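Local coordinates for toxin protein (Yersinia entomophaga, PDB 6AQK) that probably acts as the ADP-ribosyltransferase toxin domain at the C-terminal end of an RHS protein, transferring ADP-ribose to a target in the attacked cell, at residues 25-28 with 29-33; 165-168 with 169-173. All coordinates share one frame; numbering follows the deposited sequence.

Contact 1 of 2, residues 25-28 with 29-33; sequences GEYP and YYSSF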
ATOM      1  N   GLY A  25      10.649  -6.929 -11.062  1.00 42.25           N
ATOM      2  CA  GLY A  25      11.234  -5.774 -11.744  1.00 41.47           C
ATOM      3  C   GLY A  25      10.241  -4.973 -12.595  1.00 41.51           C
ATOM      4  O   GLY A  25      10.530  -3.841 -12.948  1.00 39.81           O
ATOM      5  N   GLU A  26       9.052  -5.516 -12.884  1.00 35.35           N
ATOM      6  CA  GLU A  26       8.022  -4.723 -13.571  1.00 34.38           C
ATOM      7  C   GLU A  26       7.102  -3.973 -12.644  1.00 32.79           C
ATOM      8  O   GLU A  26       6.172  -3.297 -13.106  1.00 31.42           O
ATOM      9  CB  GLU A  26       7.228  -5.628 -14.442  1.00 40.84           C
ATOM     10  CG  GLU A  26       8.161  -6.232 -15.466  1.00 47.67           C
ATOM     11  CD  GLU A  26       7.450  -6.392 -16.755  1.00 56.83           C
ATOM     12  OE1 GLU A  26       6.648  -7.314 -16.803  1.00 51.98           O
ATOM     13  OE2 GLU A  26       7.630  -5.555 -17.670  1.00 62.69           O
ATOM     14  N   TYR A  27       7.389  -4.014 -11.362  1.00 29.65           N
ATOM     15  CA  TYR A  27       6.641  -3.203 -10.384  1.00 34.95           C
ATOM     16  C   TYR A  27       6.320  -1.746 -10.834  1.00 35.92           C
ATOM     17  O   TYR A  27       5.179  -1.320 -10.728  1.00 33.87           O
ATOM     18  CB  TYR A  27       7.342  -3.224  -9.047  1.00 35.13           C
ATOM     19  CG  TYR A  27       6.763  -2.286  -8.018  1.00 36.75           C
ATOM     20  CD1 TYR A  27       5.593  -2.619  -7.362  1.00 40.72           C
ATOM     21  CD2 TYR A  27       7.386  -1.052  -7.697  1.00 41.72           C
ATOM     22  CE1 TYR A  27       5.020  -1.778  -6.412  1.00 38.46           C
ATOM     23  CE2 TYR A  27       6.804  -0.200  -6.735  1.00 45.40           C
ATOM     24  CZ  TYR A  27       5.626  -0.589  -6.115  1.00 40.34           C
ATOM     25  OH  TYR A  27       4.971   0.146  -5.192  1.00 51.88           O
ATOM     26  N   PRO A  28       7.304  -0.989 -11.336  1.00 35.25           N
ATOM     27  CA  PRO A  28       6.996   0.390 -11.769  1.00 39.77           C
ATOM     28  C   PRO A  28       5.827   0.515 -12.769  1.00 35.44           C
ATOM     29  O   PRO A  28       5.086   1.488 -12.714  1.00 33.73           O
ATOM     30  CB  PRO A  28       8.320   0.836 -12.452  1.00 42.83           C
ATOM     31  CG  PRO A  28       9.383   0.033 -11.765  1.00 43.90           C
ATOM     32  CD  PRO A  28       8.728  -1.309 -11.612  1.00 39.00           C
ATOM     33  N   TYR A  29       5.697  -0.451 -13.671  1.00 33.39           N
ATOM     34  CA  TYR A  29       4.568  -0.469 -14.613  1.00 31.42           C
ATOM     35  C   TYR A  29       3.228  -0.653 -13.834  1.00 30.58           C
ATOM     36  O   TYR A  29       2.248   0.009 -14.094  1.00 29.33           O
ATOM     37  CB  TYR A  29       4.712  -1.594 -15.615  1.00 34.14           C
ATOM     38  CG  TYR A  29       5.786  -1.291 -16.648  1.00 31.73           C
ATOM     39  CD1 TYR A  29       5.489  -0.572 -17.762  1.00 33.82           C
ATOM     40  CD2 TYR A  29       7.131  -1.679 -16.443  1.00 40.86           C
ATOM     41  CE1 TYR A  29       6.476  -0.288 -18.712  1.00 35.18           C
ATOM     42  CE2 TYR A  29       8.127  -1.385 -17.389  1.00 37.24           C
ATOM     43  CZ  TYR A  29       7.773  -0.704 -18.506  1.00 36.55           C
ATOM     44  OH  TYR A  29       8.699  -0.358 -19.427  1.00 41.90           O
ATOM     45  N   TYR A  30       3.218  -1.556 -12.893  1.00 30.41           N
ATOM     46  CA  TYR A  30       1.980  -1.869 -12.088  1.00 31.76           C
ATOM     47  C   TYR A  30       1.629  -0.737 -11.146  1.00 32.71           C
ATOM     48  O   TYR A  30       0.434  -0.326 -11.016  1.00 32.23           O
ATOM     49  CB  TYR A  30       2.159  -3.219 -11.301  1.00 31.55           C
ATOM     50  CG  TYR A  30       2.026  -4.359 -12.269  1.00 29.95           C
ATOM     51  CD1 TYR A  30       3.115  -4.750 -13.048  1.00 31.28           C
ATOM     52  CD2 TYR A  30       0.795  -4.978 -12.488  1.00 30.97           C
ATOM     53  CE1 TYR A  30       2.990  -5.723 -14.024  1.00 35.46           C
ATOM     54  CE2 TYR A  30       0.657  -5.952 -13.471  1.00 34.61           C
ATOM     55  CZ  TYR A  30       1.767  -6.309 -14.238  1.00 37.57           C
ATOM     56  OH  TYR A  30       1.700  -7.250 -15.180  1.00 31.77           O
ATOM     57  N   SER A  31       2.662  -0.240 -10.466  1.00 33.00           N
ATOM     58  CA  SER A  31       2.490   0.869  -9.558  1.00 33.70           C
ATOM     59  C   SER A  31       1.964   2.125 -10.300  1.00 34.21           C
ATOM     60  O   SER A  31       0.997   2.745  -9.885  1.00 30.89           O
ATOM     61  CB  SER A  31       3.802   1.202  -8.857  1.00 38.76           C
ATOM     62  OG  SER A  31       3.516   2.193  -7.885  1.00 46.46           O
ATOM     63  N   SER A  32       2.591   2.466 -11.420  1.00 31.75           N
ATOM     64  CA  SER A  32       2.182   3.605 -12.179  1.00 32.43           C
ATOM     65  C   SER A  32       0.771   3.477 -12.804  1.00 33.89           C
ATOM     66  O   SER A  32       0.020   4.492 -12.919  1.00 32.34           O
ATOM     67  CB  SER A  32       3.292   3.963 -13.197  1.00 33.88           C
ATOM     68  OG  SER A  32       3.414   2.985 -14.206  1.00 37.29           O
ATOM     69  N   PHE A  33       0.384   2.255 -13.173  1.00 30.04           N
ATOM     70  CA  PHE A  33      -0.936   1.971 -13.671  1.00 28.15           C
ATOM     71  C   PHE A  33      -1.991   2.268 -12.526  1.00 32.49           C
ATOM     72  O   PHE A  33      -3.020   2.936 -12.784  1.00 31.05           O
ATOM     73  CB  PHE A  33      -1.043   0.522 -14.060  1.00 30.03           C
ATOM     74  CG  PHE A  33      -2.325   0.117 -14.771  1.00 30.13           C
ATOM     75  CD1 PHE A  33      -3.505  -0.232 -14.059  1.00 31.12           C
ATOM     76  CD2 PHE A  33      -2.330  -0.062 -16.134  1.00 31.36           C
ATOM     77  CE1 PHE A  33      -4.661  -0.613 -14.730  1.00 31.33           C
ATOM     78  CE2 PHE A  33      -3.469  -0.471 -16.794  1.00 30.68           C
ATOM     79  CZ  PHE A  33      -4.645  -0.742 -16.090  1.00 31.90           C
TER
HETATM   80  O   HOH W   1       5.617   3.301  -6.000  1.00 50.47           O
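One face of the Tyr27 ring carries CB of Ser31, a CH-pi contact in which the methylene carbon stands 4.0 Å from the ring centroid and is displaced toward the rim on the hydroxyl side. The rings of Tyr29 and Tyr30 meet the same backbone atom with their edges: O of Glu26 lies in the plane of both, 3.4 Å from CD1 of Tyr30. Tyr27 reaches its partner because CG is anti to the backbone N (chi1 173°), which sends the ring along the helix over the next turn. There a water joins the polar ends, bound to OG of Ser31 at 3.0 Å and only weakly to OH of Tyr27.

The backbone bonds between the same residues form the first turn of helix 27-39. Glu26 occupies the N-cap position, and its carbonyl receives weak bonds from N of Tyr29 and N of Tyr30. The next link is regular, with N of Ser31 2.8 Å from O of Tyr27 and the N-H almost straight on it (177°). O of Pro28 is gripped twice by one residue: N of Ser32 approaches from above the carbonyl plane, while OG of Ser32, 2.7 Å away, lies in that plane on a lone pair.

The carboxylate of Glu26 forms a salt bridge with Lys76, which also makes a cation-pi contact with Tyr29, whose hydroxyl bonds to Asp71 N. The start of helix 27-39 is thereby tied to helix 74-90, against which Tyr30 and Phe33 pack through Val80, while Tyr27 and Tyr30 touch Gln22 of helix 19-23.

Contact 2 of 2, residues 165-168 with 169-173; sequences FDLE and PGHAG
Two first torsions bring Leu167 and His171 together: the leucine has CG anti to its carbonyl carbon (chi1 -87°), and the histidine holds CG between the backbone N and the carbonyl carbon (chi1 65°), folding the imidazole back toward the strand that precedes it. The leucine branch ending in CD2 then lies over one face of the ring, 3.9 Å from its centroid and shifted toward the rim, in a CH-pi contact. CB of Leu167 covers the same face from the other end of the side chain, 3.6 Å from CD2 of His171, so the aliphatic group spans the imidazole from CD2 to CE1.

Polar backbone atoms meet the ring at its edge. O of Glu168 sits in the ring plane 3.1 Å from CD2 of His171, and N of Gly173 donates to ND1 of His171 at 3.0 Å, again close to the plane. This bond requires a lone pair on ND1, which is consistent with any proton of a neutral ring being on NE2. With a bond at its edge and a leucine on its face, the imidazole is probably restrained in its rotation about chi2.

Between the two residues the backbone reverses. N of His171 donates to O of Glu168 over 2.9 Å, a bent bond (135°) that closes the turn. Pro169 and Gly170 occupy its central positions, and Gly170 takes a positive phi, a backbone conformation that glycine adopts readily and that the third position of this turn type calls for. The carboxylate of Glu168 leads away from the turn to a salt bridge with Arg225, on the neighbouring strand 220-226. Proline followed by glycine is the classic sequence of a type II beta turn, here ending strand 161-167, which lies between strands 101-106 and 220-226, and opening the loop that leads on toward strand 184-187.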
ATOM      1  N   PHE A 165      -1.418  -2.550  11.255  1.00 31.53           N
ATOM      2  CA  PHE A 165      -2.619  -3.255  10.820  1.00 29.91           C
ATOM      3  C   PHE A 165      -3.015  -4.331  11.801  1.00 32.56           C
ATOM      4  O   PHE A 165      -2.217  -5.174  12.184  1.00 32.24           O
ATOM      5  CB  PHE A 165      -2.373  -3.872   9.485  1.00 28.83           C
ATOM      6  CG  PHE A 165      -2.256  -2.841   8.381  1.00 28.54           C
ATOM      7  CD1 PHE A 165      -3.307  -1.978   8.086  1.00 30.81           C
ATOM      8  CD2 PHE A 165      -1.105  -2.753   7.635  1.00 26.91           C
ATOM      9  CE1 PHE A 165      -3.181  -1.002   7.111  1.00 28.22           C
ATOM     10  CE2 PHE A 165      -0.976  -1.778   6.699  1.00 25.41           C
ATOM     11  CZ  PHE A 165      -1.993  -0.950   6.401  1.00 28.27           C
ATOM     12  N   ASP A 166      -4.259  -4.225  12.227  1.00 33.75           N
ATOM     13  CA  ASP A 166      -4.965  -5.308  12.935  1.00 32.21           C
ATOM     14  C   ASP A 166      -5.732  -6.141  11.906  1.00 32.02           C
ATOM     15  O   ASP A 166      -6.629  -5.638  11.234  1.00 35.31           O
ATOM     16  CB  ASP A 166      -5.897  -4.652  13.972  1.00 39.60           C
ATOM     17  CG  ASP A 166      -6.754  -5.638  14.721  1.00 54.50           C
ATOM     18  OD1 ASP A 166      -6.455  -6.846  14.698  1.00 62.98           O
ATOM     19  OD2 ASP A 166      -7.735  -5.182  15.365  1.00 61.46           O
ATOM     20  N   LEU A 167      -5.372  -7.412  11.802  1.00 32.13           N
ATOM     21  CA  LEU A 167      -5.999  -8.283  10.793  1.00 32.88           C
ATOM     22  C   LEU A 167      -7.256  -8.935  11.368  1.00 35.77           C
ATOM     23  O   LEU A 167      -7.146  -9.723  12.226  1.00 39.60           O
ATOM     24  CB  LEU A 167      -5.009  -9.306  10.315  1.00 31.66           C
ATOM     25  CG  LEU A 167      -4.124  -8.864   9.163  1.00 37.87           C
ATOM     26  CD1 LEU A 167      -3.581  -7.462   9.248  1.00 38.05           C
ATOM     27  CD2 LEU A 167      -3.030  -9.892   8.913  1.00 37.37           C
ATOM     28  N   GLU A 168      -8.433  -8.629  10.842  1.00 35.28           N
ATOM     29  CA  GLU A 168      -9.687  -9.247  11.389  1.00 36.61           C
ATOM     30  C   GLU A 168      -9.799 -10.639  10.738  1.00 38.75           C
ATOM     31  O   GLU A 168      -9.383 -10.809   9.589  1.00 34.12           O
ATOM     32  CB  GLU A 168     -10.903  -8.451  11.012  1.00 40.42           C
ATOM     33  CG  GLU A 168     -11.028  -7.115  11.751  1.00 46.99           C
ATOM     34  CD  GLU A 168     -12.371  -6.415  11.480  1.00 50.25           C
ATOM     35  OE1 GLU A 168     -13.187  -6.834  10.598  1.00 54.03           O
ATOM     36  OE2 GLU A 168     -12.608  -5.404  12.165  1.00 60.62           O
ATOM     37  N   PRO A 169     -10.404 -11.622  11.440  1.00 38.51           N
ATOM     38  CA  PRO A 169     -10.645 -12.934  10.809  1.00 38.40           C
ATOM     39  C   PRO A 169     -11.343 -12.799   9.446  1.00 32.50           C
ATOM     40  O   PRO A 169     -12.267 -12.035   9.315  1.00 35.96           O
ATOM     41  CB  PRO A 169     -11.554 -13.634  11.861  1.00 41.36           C
ATOM     42  CG  PRO A 169     -11.049 -13.075  13.150  1.00 44.18           C
ATOM     43  CD  PRO A 169     -10.903 -11.585  12.843  1.00 40.07           C
ATOM     44  N   GLY A 170     -10.887 -13.521   8.446  1.00 33.75           N
ATOM     45  CA  GLY A 170     -11.477 -13.404   7.090  1.00 35.79           C
ATOM     46  C   GLY A 170     -10.833 -12.292   6.250  1.00 31.84           C
ATOM     47  O   GLY A 170     -11.283 -12.009   5.143  1.00 32.51           O
ATOM     48  N   HIS A 171      -9.783 -11.654   6.792  1.00 29.95           N
ATOM     49  CA  HIS A 171      -9.044 -10.599   6.012  1.00 32.38           C
ATOM     50  C   HIS A 171      -8.437 -11.181   4.774  1.00 29.93           C
ATOM     51  O   HIS A 171      -8.319 -12.410   4.624  1.00 32.18           O
ATOM     52  CB  HIS A 171      -7.949  -9.986   6.846  1.00 30.40           C
ATOM     53  CG  HIS A 171      -6.889 -10.942   7.208  1.00 28.08           C
ATOM     54  ND1 HIS A 171      -5.875 -11.300   6.334  1.00 28.60           N
ATOM     55  CD2 HIS A 171      -6.744 -11.723   8.304  1.00 33.72           C
ATOM     56  CE1 HIS A 171      -5.146 -12.243   6.902  1.00 34.68           C
ATOM     57  NE2 HIS A 171      -5.651 -12.513   8.108  1.00 30.74           N
ATOM     58  N   ALA A 172      -7.996 -10.311   3.882  1.00 33.60           N
ATOM     59  CA  ALA A 172      -7.543 -10.697   2.549  1.00 31.62           C
ATOM     60  C   ALA A 172      -6.016 -10.759   2.395  1.00 28.51           C
ATOM     61  O   ALA A 172      -5.528 -10.880   1.303  1.00 32.62           O
ATOM     62  CB  ALA A 172      -8.139  -9.706   1.524  1.00 36.87           C
ATOM     63  N   GLY A 173      -5.260 -10.746   3.488  1.00 29.58           N
ATOM     64  CA  GLY A 173      -3.800 -10.732   3.415  1.00 31.16           C
ATOM     65  C   GLY A 173      -3.284 -12.121   3.079  1.00 32.02           C
ATOM     66  O   GLY A 173      -3.685 -13.111   3.689  1.00 33.78           O
TER

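Overall arrangement
Contacts 1 and 2 lie on opposite sides of the chain's centre, their own centres 25 Å apart and their nearest atoms about 13 Å apart, and they share no element. Contact 1 is partly buried and starts helix 27-39 in the N-terminal helical region; contact 2 is a surface contact where strand 161-167 leaves the five-stranded mixed sheet. Each sets an aliphatic carbon over an aromatic face beside a backbone reorganisation, yet the chemistry differs. At the helix start, successive carbonyls collect amide and hydroxyl donors; at the strand end, one turn bond and one imidazole acceptor serve. Salt bridges tie the first to another helix and the second to an adjacent strand.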